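Local coordinates for Slr0280 protein (Synechocystis sp., PDB 5H3K) that is of unknown function but carries a phosphodiester glycosidase (NAGPA-family) domain, which suggests a hydrolase acting on sugar phosphodiesters, at residues Y407-P421 with I456-I470. Residues are numbered along the deposited sequence; the frame is centred on the assembly and turned at random.
Sequences YVQRGIARYTPAWGP and IPSDGYLIIDRGNQI
Arg-466 reaches from strand 460-466 to the hydroxyl of Tyr-415 on strand 411-415: NH2 donates to OH over 2.9 Å, nearly straight at 169° and in the guanidinium plane. That plane stands 78° to the phenol ring. The chain, extended from CG to NE, runs with Val-408 CG1 over one guanidinium face and Ala-413 CB 3.7 Å from NH1. Glu-430 forms a salt bridge with NE, Tyr-423 OH is a second partner of NH2, and the Tyr-415 hydroxyl also bonds Ser-405 O. Two waters join NH1 to Tyr-407 O, the second weakly. Ile-464 CG1 meets the Tyr-415 ring edge at CD2 (3.6 Å). Beneath, the strands pair antiparallel through six backbone hydrogen bonds. Ile-456 packs CD1 against Trp-419 CD1 (3.7 Å), near Tyr-415 CB and Gly-420 O; its CG2 rests on the Tyr-415 to Pro-417 backbone, and its N donates to Pro-421 O (2.8 Å). On the other sheet face Arg-414, bent at chi3 (71°), lays NH1 over the centre of the Tyr-461 ring in a cation-pi contact, the guanidinium almost perpendicular; Glu-388 pairs with its NE. A carboxylate would thus be expected to balance each arginine's charge, while a tyrosine hydroxyl or ring face fixes where the guanidinium lies.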
loop_
_atom_site.group_PDB
_atom_site.type_symbol
_atom_site.label_atom_id
_atom_site.label_comp_id
_atom_site.label_asym_id
_atom_site.label_seq_id
_atom_site.Cartn_x
_atom_site.Cartn_y
_atom_site.Cartn_z
ATOM N N TYR A 407 9.041 17.788 -9.703
ATOM C CA TYR A 407 8.843 19.113 -9.130
ATOM C C TYR A 407 9.622 20.206 -9.884
ATOM O O TYR A 407 10.851 20.173 -9.980
ATOM C CB TYR A 407 9.200 19.105 -7.641
ATOM C CG TYR A 407 8.938 20.419 -6.931
ATOM C CD1 TYR A 407 7.651 20.939 -6.836
ATOM C CD2 TYR A 407 9.973 21.117 -6.341
ATOM C CE1 TYR A 407 7.410 22.147 -6.180
ATOM C CE2 TYR A 407 9.740 22.320 -5.669
ATOM C CZ TYR A 407 8.457 22.828 -5.600
ATOM O OH TYR A 407 8.233 24.024 -4.942
ATOM N N VAL A 408 8.893 21.184 -10.409
ATOM C CA VAL A 408 9.488 22.195 -11.283
ATOM C C VAL A 408 9.638 23.567 -10.633
ATOM O O VAL A 408 8.647 24.227 -10.286
ATOM C CB VAL A 408 8.678 22.345 -12.580
ATOM C CG1 VAL A 408 9.349 23.340 -13.503
ATOM C CG2 VAL A 408 8.533 21.015 -13.273
ATOM N N GLN A 409 10.889 23.990 -10.474
ATOM C CA GLN A 409 11.219 25.336 -10.017
ATOM C C GLN A 409 12.437 25.840 -10.790
ATOM O O GLN A 409 13.184 25.054 -11.369
ATOM C CB GLN A 409 11.525 25.354 -8.518
ATOM C CG GLN A 409 10.349 25.011 -7.604
ATOM C CD GLN A 409 9.227 26.043 -7.646
ATOM O OE1 GLN A 409 9.455 27.216 -7.938
ATOM N NE2 GLN A 409 8.005 25.602 -7.353
ATOM N N ARG A 410 12.628 27.150 -10.820
ATOM C CA ARG A 410 13.854 27.683 -11.395
ATOM C C ARG A 410 15.039 27.134 -10.611
ATOM O O ARG A 410 15.002 27.055 -9.376
ATOM C CB ARG A 410 13.843 29.210 -11.357
ATOM C CG ARG A 410 12.840 29.812 -12.338
ATOM C CD ARG A 410 12.693 31.323 -12.153
ATOM N NE ARG A 410 13.796 32.071 -12.753
ATOM C CZ ARG A 410 14.878 32.472 -12.092
ATOM N NH1 ARG A 410 15.015 32.193 -10.799
ATOM N NH2 ARG A 410 15.823 33.155 -12.728
ATOM N N GLY A 411 16.083 26.725 -11.326
ATOM C CA GLY A 411 17.258 26.153 -10.690
ATOM C C GLY A 411 17.897 25.102 -11.583
ATOM O O GLY A 411 17.533 24.970 -12.752
ATOM N N ILE A 412 18.854 24.360 -11.034
ATOM C CA ILE A 412 19.527 23.325 -11.806
ATOM C C ILE A 412 19.033 21.945 -11.377
ATOM O O ILE A 412 19.054 21.618 -10.189
ATOM C CB ILE A 412 21.046 23.406 -11.629
ATOM C CG1 ILE A 412 21.555 24.761 -12.140
ATOM C CG2 ILE A 412 21.733 22.225 -12.331
ATOM C CD1 ILE A 412 22.975 25.081 -11.732
ATOM N N ALA A 413 18.605 21.144 -12.351
ATOM C CA ALA A 413 18.093 19.795 -12.082
ATOM C C ALA A 413 18.948 18.753 -12.786
ATOM O O ALA A 413 19.651 19.052 -13.758
ATOM C CB ALA A 413 16.637 19.674 -12.509
ATOM N N ARG A 414 18.905 17.523 -12.292
ATOM C CA ARG A 414 19.690 16.461 -12.893
ATOM C C ARG A 414 18.767 15.258 -13.071
ATOM O O ARG A 414 17.877 15.022 -12.240
ATOM C CB ARG A 414 20.874 16.130 -11.981
ATOM C CG ARG A 414 22.079 15.548 -12.673
ATOM C CD ARG A 414 23.293 15.546 -11.737
ATOM N NE ARG A 414 23.187 14.575 -10.646
ATOM C CZ ARG A 414 23.584 13.310 -10.736
ATOM N NH1 ARG A 414 24.090 12.843 -11.879
ATOM N NH2 ARG A 414 23.460 12.506 -9.689
ATOM N N TYR A 415 18.949 14.531 -14.166
ATOM C CA TYR A 415 18.165 13.341 -14.455
ATOM C C TYR A 415 19.101 12.204 -14.836
ATOM O O TYR A 415 19.876 12.319 -15.785
ATOM C CB TYR A 415 17.162 13.613 -15.573
ATOM C CG TYR A 415 16.031 14.509 -15.133
ATOM C CD1 TYR A 415 14.928 13.981 -14.466
ATOM C CD2 TYR A 415 16.072 15.884 -15.356
ATOM C CE1 TYR A 415 13.879 14.801 -14.045
ATOM C CE2 TYR A 415 15.027 16.719 -14.937
ATOM C CZ TYR A 415 13.935 16.167 -14.281
ATOM O OH TYR A 415 12.905 16.989 -13.860
ATOM N N THR A 416 19.031 11.115 -14.075
ATOM C CA THR A 416 19.928 9.976 -14.250
ATOM C C THR A 416 19.128 8.825 -14.857
ATOM O O THR A 416 17.915 8.957 -15.051
ATOM C CB THR A 416 20.569 9.563 -12.919
ATOM O OG1 THR A 416 19.607 8.867 -12.105
ATOM C CG2 THR A 416 21.100 10.780 -12.185
ATOM N N PRO A 417 19.795 7.707 -15.197
ATOM C CA PRO A 417 19.022 6.580 -15.729
ATOM C C PRO A 417 17.930 6.053 -14.793
ATOM O O PRO A 417 17.012 5.405 -15.284
ATOM C CB PRO A 417 20.090 5.508 -15.949
ATOM C CG PRO A 417 21.306 6.296 -16.313
ATOM C CD PRO A 417 21.240 7.529 -15.437
ATOM N N ALA A 418 18.025 6.310 -13.487
ATOM C CA ALA A 418 16.926 5.955 -12.576
ATOM C C ALA A 418 15.579 6.584 -12.967
ATOM O O ALA A 418 14.513 6.023 -12.685
ATOM C CB ALA A 418 17.282 6.298 -11.128
ATOM N N TRP A 419 15.614 7.751 -13.609
ATOM C CA TRP A 419 14.402 8.408 -14.084
ATOM C C TRP A 419 13.724 7.584 -15.169
ATOM O O TRP A 419 12.501 7.492 -15.227
ATOM C CB TRP A 419 14.750 9.796 -14.629
ATOM C CG TRP A 419 13.596 10.639 -15.122
ATOM C CD1 TRP A 419 13.289 10.940 -16.421
ATOM C CD2 TRP A 419 12.627 11.319 -14.315
ATOM N NE1 TRP A 419 12.185 11.759 -16.470
ATOM C CE2 TRP A 419 11.768 12.012 -15.195
ATOM C CE3 TRP A 419 12.406 11.408 -12.936
ATOM C CZ2 TRP A 419 10.693 12.786 -14.729
ATOM C CZ3 TRP A 419 11.337 12.176 -12.482
ATOM C CH2 TRP A 419 10.499 12.853 -13.373
ATOM N N GLY A 420 14.539 6.985 -16.032
ATOM C CA GLY A 420 14.049 6.266 -17.190
ATOM C C GLY A 420 15.018 6.429 -18.350
ATOM O O GLY A 420 16.103 7.000 -18.189
ATOM N N PRO A 421 14.646 5.897 -19.519
ATOM C CA PRO A 421 15.450 6.011 -20.741
ATOM C C PRO A 421 15.416 7.407 -21.358
ATOM O O PRO A 421 16.332 7.743 -22.108
ATOM C CB PRO A 421 14.778 5.005 -21.691
ATOM C CG PRO A 421 14.133 4.003 -20.779
ATOM C CD PRO A 421 13.619 4.846 -19.633
ATOM N N ILE A 456 18.232 9.832 -22.012
ATOM C CA ILE A 456 19.196 9.917 -20.922
ATOM C C ILE A 456 20.244 8.826 -21.136
ATOM O O ILE A 456 19.919 7.632 -21.189
ATOM C CB ILE A 456 18.526 9.725 -19.537
ATOM C CG1 ILE A 456 17.417 10.755 -19.315
ATOM C CG2 ILE A 456 19.569 9.795 -18.439
ATOM C CD1 ILE A 456 16.492 10.432 -18.112
ATOM N N PRO A 457 21.518 9.225 -21.273
ATOM C CA PRO A 457 22.557 8.234 -21.595
ATOM C C PRO A 457 22.723 7.204 -20.485
ATOM O O PRO A 457 22.733 7.578 -19.309
ATOM C CB PRO A 457 23.833 9.084 -21.713
ATOM C CG PRO A 457 23.343 10.477 -21.975
ATOM C CD PRO A 457 22.056 10.596 -21.216
ATOM N N SER A 458 22.847 5.928 -20.846
ATOM C CA SER A 458 22.951 4.868 -19.843
ATOM C C SER A 458 24.224 4.979 -19.013
ATOM O O SER A 458 24.268 4.511 -17.875
ATOM C CB SER A 458 22.868 3.484 -20.495
ATOM O OG SER A 458 23.927 3.298 -21.418
ATOM N N ASP A 459 25.257 5.598 -19.580
ATOM C CA ASP A 459 26.520 5.784 -18.880
ATOM C C ASP A 459 26.679 7.236 -18.449
ATOM O O ASP A 459 27.797 7.723 -18.281
ATOM C CB ASP A 459 27.695 5.385 -19.779
ATOM C CG ASP A 459 27.749 6.198 -21.065
ATOM O OD1 ASP A 459 26.724 6.819 -21.441
ATOM O OD2 ASP A 459 28.818 6.202 -21.717
ATOM N N GLY A 460 25.559 7.933 -18.278
ATOM C CA GLY A 460 25.620 9.319 -17.839
ATOM C C GLY A 460 24.322 9.856 -17.270
ATOM O O GLY A 460 23.625 9.165 -16.524
ATOM N N TYR A 461 24.005 11.095 -17.631
ATOM C CA TYR A 461 22.851 11.811 -17.092
ATOM C C TYR A 461 22.639 13.116 -17.833
ATOM O O TYR A 461 23.453 13.503 -18.676
ATOM C CB TYR A 461 23.037 12.098 -15.591
ATOM C CG TYR A 461 24.306 12.851 -15.234
ATOM C CD1 TYR A 461 24.318 14.243 -15.146
ATOM C CD2 TYR A 461 25.480 12.167 -14.952
ATOM C CE1 TYR A 461 25.473 14.931 -14.800
ATOM C CE2 TYR A 461 26.636 12.844 -14.608
ATOM C CZ TYR A 461 26.629 14.221 -14.537
ATOM O OH TYR A 461 27.796 14.876 -14.200
ATOM N N LEU A 462 21.541 13.796 -17.516
ATOM C CA LEU A 462 21.263 15.097 -18.103
ATOM C C LEU A 462 21.303 16.148 -17.012
ATOM O O LEU A 462 20.856 15.900 -15.880
ATOM C CB LEU A 462 19.890 15.109 -18.769
ATOM C CG LEU A 462 19.650 14.085 -19.873
ATOM C CD1 LEU A 462 18.241 14.255 -20.457
ATOM C CD2 LEU A 462 20.715 14.258 -20.970
ATOM N N ILE A 463 21.877 17.305 -17.331
ATOM C CA ILE A 463 21.727 18.475 -16.487
ATOM C C ILE A 463 20.704 19.380 -17.157
ATOM O O ILE A 463 20.819 19.697 -18.352
ATOM C CB ILE A 463 23.046 19.229 -16.305
ATOM C CG1 ILE A 463 24.062 18.354 -15.567
ATOM C CG2 ILE A 463 22.789 20.530 -15.554
ATOM C CD1 ILE A 463 25.531 18.859 -15.659
ATOM N N ILE A 464 19.686 19.769 -16.397
ATOM C CA ILE A 464 18.612 20.621 -16.902
ATOM C C ILE A 464 18.686 21.984 -16.217
ATOM O O ILE A 464 18.667 22.078 -14.983
ATOM C CB ILE A 464 17.216 20.001 -16.648
ATOM C CG1 ILE A 464 17.045 18.700 -17.443
ATOM C CG2 ILE A 464 16.116 20.986 -17.011
ATOM C CD1 ILE A 464 17.174 18.868 -18.938
ATOM N N ASP A 465 18.799 23.041 -17.012
ATOM C CA ASP A 465 18.847 24.386 -16.447
ATOM C C ASP A 465 17.494 25.041 -16.670
ATOM O O ASP A 465 17.068 25.225 -17.812
ATOM C CB ASP A 465 19.964 25.197 -17.113
ATOM C CG ASP A 465 20.106 26.598 -16.542
ATOM O OD1 ASP A 465 19.388 26.941 -15.571
ATOM O OD2 ASP A 465 20.967 27.352 -17.062
ATOM N N ARG A 466 16.815 25.367 -15.576
ATOM C CA ARG A 466 15.547 26.082 -15.645
ATOM C C ARG A 466 15.749 27.498 -15.114
ATOM O O ARG A 466 16.109 27.694 -13.946
ATOM C CB ARG A 466 14.465 25.333 -14.851
ATOM C CG ARG A 466 14.286 23.887 -15.304
ATOM C CD ARG A 466 13.153 23.199 -14.564
ATOM N NE ARG A 466 12.835 21.907 -15.154
ATOM C CZ ARG A 466 12.858 20.755 -14.491
ATOM N NH1 ARG A 466 13.193 20.736 -13.214
ATOM N NH2 ARG A 466 12.547 19.621 -15.113
ATOM N N GLY A 467 15.565 28.484 -15.991
ATOM C CA GLY A 467 15.740 29.879 -15.613
ATOM C C GLY A 467 17.153 30.432 -15.764
ATOM O O GLY A 467 17.532 31.376 -15.058
ATOM N N ASN A 468 17.930 29.848 -16.677
ATOM C CA ASN A 468 19.290 30.317 -16.966
ATOM C C ASN A 468 20.181 30.478 -15.742
ATOM O O ASN A 468 20.752 31.548 -15.512
ATOM C CB ASN A 468 19.244 31.637 -17.745
ATOM C CG ASN A 468 18.647 31.471 -19.123
ATOM O OD1 ASN A 468 19.223 30.802 -19.980
ATOM N ND2 ASN A 468 17.489 32.081 -19.348
ATOM N N GLN A 469 20.306 29.414 -14.959
ATOM C CA GLN A 469 21.082 29.474 -13.731
ATOM C C GLN A 469 22.546 29.125 -13.968
ATOM O O GLN A 469 23.381 29.279 -13.072
ATOM C CB GLN A 469 20.477 28.539 -12.686
ATOM C CG GLN A 469 19.013 28.814 -12.417
ATOM C CD GLN A 469 18.789 30.193 -11.833
ATOM O OE1 GLN A 469 19.205 30.474 -10.711
ATOM N NE2 GLN A 469 18.139 31.064 -12.596
ATOM N N ILE A 470 22.846 28.636 -15.169
ATOM C CA ILE A 470 24.201 28.187 -15.483
ATOM C C ILE A 470 24.909 29.215 -16.357
ATOM O O ILE A 470 24.520 29.422 -17.508
ATOM C CB ILE A 470 24.210 26.800 -16.189
ATOM C CG1 ILE A 470 23.545 25.738 -15.302
ATOM C CG2 ILE A 470 25.637 26.374 -16.510
ATOM C CD1 ILE A 470 23.546 24.330 -15.893
HETATM O O HOH W 1 12.780 18.673 -11.314
HETATM O O HOH W 2 12.982 21.987 -10.465
HETATM O O HOH W 3 15.123 23.253 -11.889
HETATM O O HOH W 4 18.637 6.122 -19.202
#